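Local coordinates for serine protease inhibitor 4, isoform B (Drosophila melanogaster, PDB 4P0F), which probably inhibits serine and cysteine endopeptidases as a member of the serpin family, seen here in its cleaved form, at residues L213-L221 and M232-K240. Residues are numbered along the deposited sequence; the frame is centred on the assembly and turned at random.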
ATOM      1  N   LEU A 213      17.364  17.016  -7.102  1.00 21.63           N
ATOM      2  CA  LEU A 213      17.556  15.756  -7.799  1.00 21.80           C
ATOM      3  C   LEU A 213      17.705  16.010  -9.299  1.00 24.80           C
ATOM      4  O   LEU A 213      16.836  15.655 -10.088  1.00 21.86           O
ATOM      5  CB  LEU A 213      16.379  14.816  -7.517  1.00 21.80           C
ATOM      6  CG  LEU A 213      16.154  14.482  -6.041  1.00 22.18           C
ATOM      7  CD1 LEU A 213      14.796  13.812  -5.841  1.00 21.53           C
ATOM      8  CD2 LEU A 213      17.274  13.601  -5.510  1.00 23.83           C
ATOM      9  N   PRO A 214      18.828  16.620  -9.703  1.00 21.54           N
ATOM     10  CA  PRO A 214      18.948  17.061 -11.094  1.00 23.41           C
ATOM     11  C   PRO A 214      19.033  15.937 -12.126  1.00 24.45           C
ATOM     12  O   PRO A 214      18.712  16.199 -13.281  1.00 28.74           O
ATOM     13  CB  PRO A 214      20.242  17.884 -11.092  1.00 25.80           C
ATOM     14  CG  PRO A 214      21.018  17.394  -9.943  1.00 26.58           C
ATOM     15  CD  PRO A 214      20.002  17.006  -8.901  1.00 25.88           C
ATOM     16  N   ALA A 215      19.449  14.731 -11.740  1.00 26.55           N
ATOM     17  CA  ALA A 215      19.480  13.620 -12.695  1.00 26.54           C
ATOM     18  C   ALA A 215      18.060  13.068 -12.923  1.00 21.88           C
ATOM     19  O   ALA A 215      17.789  12.439 -13.944  1.00 25.64           O
ATOM     20  CB  ALA A 215      20.429  12.508 -12.219  1.00 23.67           C
ATOM     21  N   LEU A 216      17.167  13.333 -11.978  1.00 20.30           N
ATOM     22  CA  LEU A 216      15.741  13.037 -12.124  1.00 21.03           C
ATOM     23  C   LEU A 216      14.914  14.247 -12.590  1.00 26.68           C
ATOM     24  O   LEU A 216      13.701  14.132 -12.750  1.00 25.36           O
ATOM     25  CB  LEU A 216      15.160  12.548 -10.795  1.00 24.16           C
ATOM     26  CG  LEU A 216      15.627  11.208 -10.236  1.00 25.50           C
ATOM     27  CD1 LEU A 216      15.082  11.013  -8.831  1.00 29.32           C
ATOM     28  CD2 LEU A 216      15.191  10.072 -11.144  1.00 38.31           C
ATOM     29  N   ASP A 217      15.565  15.396 -12.790  1.00 21.09           N
ATOM     30  CA  ASP A 217      14.884  16.666 -13.089  1.00 22.52           C
ATOM     31  C   ASP A 217      13.761  16.919 -12.092  1.00 22.26           C
ATOM     32  O   ASP A 217      12.630  17.271 -12.466  1.00 23.83           O
ATOM     33  CB  ASP A 217      14.323  16.690 -14.512  1.00 25.45           C
ATOM     34  CG  ASP A 217      14.007  18.106 -14.998  1.00 46.42           C
ATOM     35  OD1 ASP A 217      14.748  19.057 -14.646  1.00 39.35           O
ATOM     36  OD2 ASP A 217      13.022  18.269 -15.749  1.00 65.02           O
ATOM     37  N   ALA A 218      14.086  16.753 -10.818  1.00 20.72           N
ATOM     38  CA  ALA A 218      13.097  16.897  -9.763  1.00 18.46           C
ATOM     39  C   ALA A 218      13.712  17.462  -8.490  1.00 20.47           C
ATOM     40  O   ALA A 218      14.922  17.685  -8.406  1.00 19.74           O
ATOM     41  CB  ALA A 218      12.447  15.560  -9.480  1.00 18.36           C
ATOM     42  N   MET A 219      12.852  17.721  -7.512  1.00 20.30           N
ATOM     43  CA  MET A 219      13.289  18.079  -6.174  1.00 18.65           C
ATOM     44  C   MET A 219      12.453  17.287  -5.196  1.00 21.27           C
ATOM     45  O   MET A 219      11.350  16.841  -5.530  1.00 19.24           O
ATOM     46  CB  MET A 219      13.147  19.584  -5.923  1.00 19.38           C
ATOM     47  CG  MET A 219      13.927  20.448  -6.884  1.00 26.59           C
ATOM     48  SD  MET A 219      13.588  22.214  -6.697  1.00 31.73           S
ATOM     49  CE  MET A 219      14.616  22.825  -8.031  1.00 60.48           C
ATOM     50  N   ALA A 220      12.976  17.082  -3.993  1.00 17.54           N
ATOM     51  CA  ALA A 220      12.246  16.320  -3.001  1.00 17.72           C
ATOM     52  C   ALA A 220      12.315  16.975  -1.639  1.00 17.71           C
ATOM     53  O   ALA A 220      13.253  17.704  -1.334  1.00 17.23           O
ATOM     54  CB  ALA A 220      12.774  14.891  -2.924  1.00 18.61           C
ATOM     55  N   LEU A 221      11.309  16.673  -0.826  1.00 17.16           N
ATOM     56  CA  LEU A 221      11.153  17.228   0.506  1.00 19.60           C
ATOM     57  C   LEU A 221      10.547  16.142   1.381  1.00 18.01           C
ATOM     58  O   LEU A 221       9.721  15.346   0.915  1.00 17.43           O
ATOM     59  CB  LEU A 221      10.254  18.486   0.478  1.00 21.15           C
ATOM     60  CG  LEU A 221      10.231  19.412   1.695  1.00 40.76           C
ATOM     61  CD1 LEU A 221      11.507  20.224   1.773  1.00 50.39           C
ATOM     62  CD2 LEU A 221       9.025  20.333   1.626  1.00 44.80           C
ATOM     63  N   MET A 232       6.523  12.021   5.300  1.00 14.98           N
ATOM     64  CA  MET A 232       5.960  12.081   3.959  1.00 13.68           C
ATOM     65  C   MET A 232       6.991  12.676   3.028  1.00 16.52           C
ATOM     66  O   MET A 232       7.361  13.841   3.147  1.00 17.78           O
ATOM     67  CB  MET A 232       4.676  12.920   3.910  1.00 15.55           C
ATOM     68  CG  MET A 232       4.062  12.985   2.508  1.00 19.94           C
ATOM     69  SD  MET A 232       2.488  13.876   2.403  1.00 31.10           S
ATOM     70  CE  MET A 232       1.427  12.823   3.338  1.00 30.44           C
ATOM     71  N   LEU A 233       7.428  11.856   2.088  1.00 13.80           N
ATOM     72  CA  LEU A 233       8.351  12.263   1.048  1.00 13.23           C
ATOM     73  C   LEU A 233       7.561  12.730  -0.151  1.00 14.89           C
ATOM     74  O   LEU A 233       6.676  12.021  -0.614  1.00 17.14           O
ATOM     75  CB  LEU A 233       9.253  11.092   0.656  1.00 15.53           C
ATOM     76  CG  LEU A 233      10.194  11.322  -0.526  1.00 16.58           C
ATOM     77  CD1 LEU A 233      11.323  12.263  -0.140  1.00 17.04           C
ATOM     78  CD2 LEU A 233      10.720   9.977  -1.008  1.00 17.92           C
ATOM     79  N   ILE A 234       7.860  13.937  -0.622  1.00 15.70           N
ATOM     80  CA  ILE A 234       7.239  14.480  -1.828  1.00 15.02           C
ATOM     81  C   ILE A 234       8.320  14.617  -2.888  1.00 17.22           C
ATOM     82  O   ILE A 234       9.362  15.200  -2.615  1.00 17.93           O
ATOM     83  CB  ILE A 234       6.592  15.859  -1.565  1.00 17.12           C
ATOM     84  CG1 ILE A 234       5.572  15.759  -0.427  1.00 28.35           C
ATOM     85  CG2 ILE A 234       5.919  16.384  -2.816  1.00 19.57           C
ATOM     86  CD1 ILE A 234       5.237  17.081   0.203  1.00 51.17           C
ATOM     87  N   VAL A 235       8.084  14.064  -4.076  1.00 16.12           N
ATOM     88  CA  VAL A 235       9.014  14.225  -5.187  1.00 16.29           C
ATOM     89  C   VAL A 235       8.289  14.978  -6.284  1.00 17.24           C
ATOM     90  O   VAL A 235       7.290  14.522  -6.826  1.00 16.72           O
ATOM     91  CB  VAL A 235       9.550  12.885  -5.708  1.00 19.78           C
ATOM     92  CG1 VAL A 235      10.730  13.131  -6.627  1.00 19.22           C
ATOM     93  CG2 VAL A 235       9.953  11.993  -4.544  1.00 20.49           C
ATOM     94  N   LEU A 236       8.819  16.157  -6.583  1.00 15.43           N
ATOM     95  CA  LEU A 236       8.179  17.152  -7.425  1.00 16.14           C
ATOM     96  C   LEU A 236       8.978  17.362  -8.712  1.00 19.97           C
ATOM     97  O   LEU A 236      10.122  17.825  -8.658  1.00 20.42           O
ATOM     98  CB  LEU A 236       8.074  18.471  -6.656  1.00 17.03           C
ATOM     99  CG  LEU A 236       7.380  19.634  -7.337  1.00 16.94           C
ATOM    100  CD1 LEU A 236       5.903  19.351  -7.552  1.00 18.77           C
ATOM    101  CD2 LEU A 236       7.568  20.905  -6.484  1.00 21.08           C
ATOM    102  N   PRO A 237       8.392  17.028  -9.873  1.00 17.41           N
ATOM    103  CA  PRO A 237       9.081  17.344 -11.131  1.00 21.04           C
ATOM    104  C   PRO A 237       9.380  18.836 -11.254  1.00 21.96           C
ATOM    105  O   PRO A 237       8.623  19.647 -10.715  1.00 22.93           O
ATOM    106  CB  PRO A 237       8.085  16.902 -12.208  1.00 22.04           C
ATOM    107  CG  PRO A 237       7.193  15.912 -11.535  1.00 21.06           C
ATOM    108  CD  PRO A 237       7.123  16.315 -10.095  1.00 22.54           C
ATOM    109  N   ASN A 238      10.455  19.195 -11.947  1.00 23.71           N
ATOM    110  CA  ASN A 238      10.790  20.610 -12.126  1.00 23.07           C
ATOM    111  C   ASN A 238       9.863  21.306 -13.120  1.00 38.52           C
ATOM    112  O   ASN A 238       9.772  22.532 -13.126  1.00 40.12           O
ATOM    113  CB  ASN A 238      12.240  20.776 -12.597  1.00 24.68           C
ATOM    114  CG  ASN A 238      13.261  20.413 -11.530  1.00 27.81           C
ATOM    115  OD1 ASN A 238      12.966  20.398 -10.337  1.00 25.82           O
ATOM    116  ND2 ASN A 238      14.490  20.143 -11.966  1.00 31.27           N
ATOM    117  N   THR A 239       9.197  20.528 -13.973  1.00 25.65           N
ATOM    118  CA  THR A 239       8.283  21.084 -14.970  1.00 29.14           C
ATOM    119  C   THR A 239       6.853  20.647 -14.689  1.00 28.76           C
ATOM    120  O   THR A 239       6.614  19.591 -14.112  1.00 27.97           O
ATOM    121  CB  THR A 239       8.645  20.654 -16.405  1.00 31.42           C
ATOM    122  OG1 THR A 239       8.531  19.230 -16.513  1.00 34.05           O
ATOM    123  CG2 THR A 239      10.059  21.094 -16.773  1.00 35.08           C
ATOM    124  N   LYS A 240       5.903  21.462 -15.122  1.00 31.77           N
ATOM    125  CA  LYS A 240       4.504  21.220 -14.817  1.00 30.03           C
ATOM    126  C   LYS A 240       3.989  19.922 -15.433  1.00 36.88           C
ATOM    127  O   LYS A 240       3.108  19.273 -14.873  1.00 34.18           O
ATOM    128  CB  LYS A 240       3.667  22.413 -15.288  1.00 35.30           C
ATOM    129  CG  LYS A 240       4.207  23.722 -14.739  1.00 52.33           C
ATOM    130  CD  LYS A 240       3.184  24.842 -14.758  1.00 62.70           C
ATOM    131  CE  LYS A 240       3.645  26.016 -13.900  1.00 78.88           C
ATOM    132  NZ  LYS A 240       3.864  25.628 -12.471  1.00 86.21           N
TER
HETATM  133  O   HOH W   1      10.543  17.805 -14.871  1.00 28.14           O
HETATM  134  O   HOH W   2      16.535  19.242 -10.258  1.00 24.03           O
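Met219 and Leu236 form a hydrogen-bonded antiparallel pair: Leu236 N reaches Met219 O at 2.8 Å in an almost straight bond, and Met219 N gives one back to Leu236 O. Leu221 and Ile234 repeat the exchange two residues on. Between these rungs Ala220 CA lies 3.1 Å from Ile234 O, a CA-H...O contact. Apolar contacts line the face of Ala220 and Val235, where Val235 CG1 meets Ala218 CB at 4.1 Å and Leu213 CD1, whose side chain crosses that of Val235 at about a right angle; Leu246 of helix 243-249 covers Ala218 and Val235. The strands make a beta hairpin of the serpin fold, set between strands 197-213 and 360-366. A type I turn from Leu213 to Leu216 with a G1 beta bulge at Asp217 leads into it. At this end the polar bonds gather on Asn238. Its N binds Asp217 O, while ND2 meets Asp217 OD1 at 2.9 Å from above the carboxylate, the two planes 86° apart. With CG beside its own N (chi1 -69°), the amide lies over Asp217 C. ND2 also donates to a water held by Ala218 O. Asp217 OD2 accepts from a second water, which also bonds to Thr239 OG1. Replacing Asn238 by alanine removes ND2, which would probably leave the carboxylate held only through OD2 and its water.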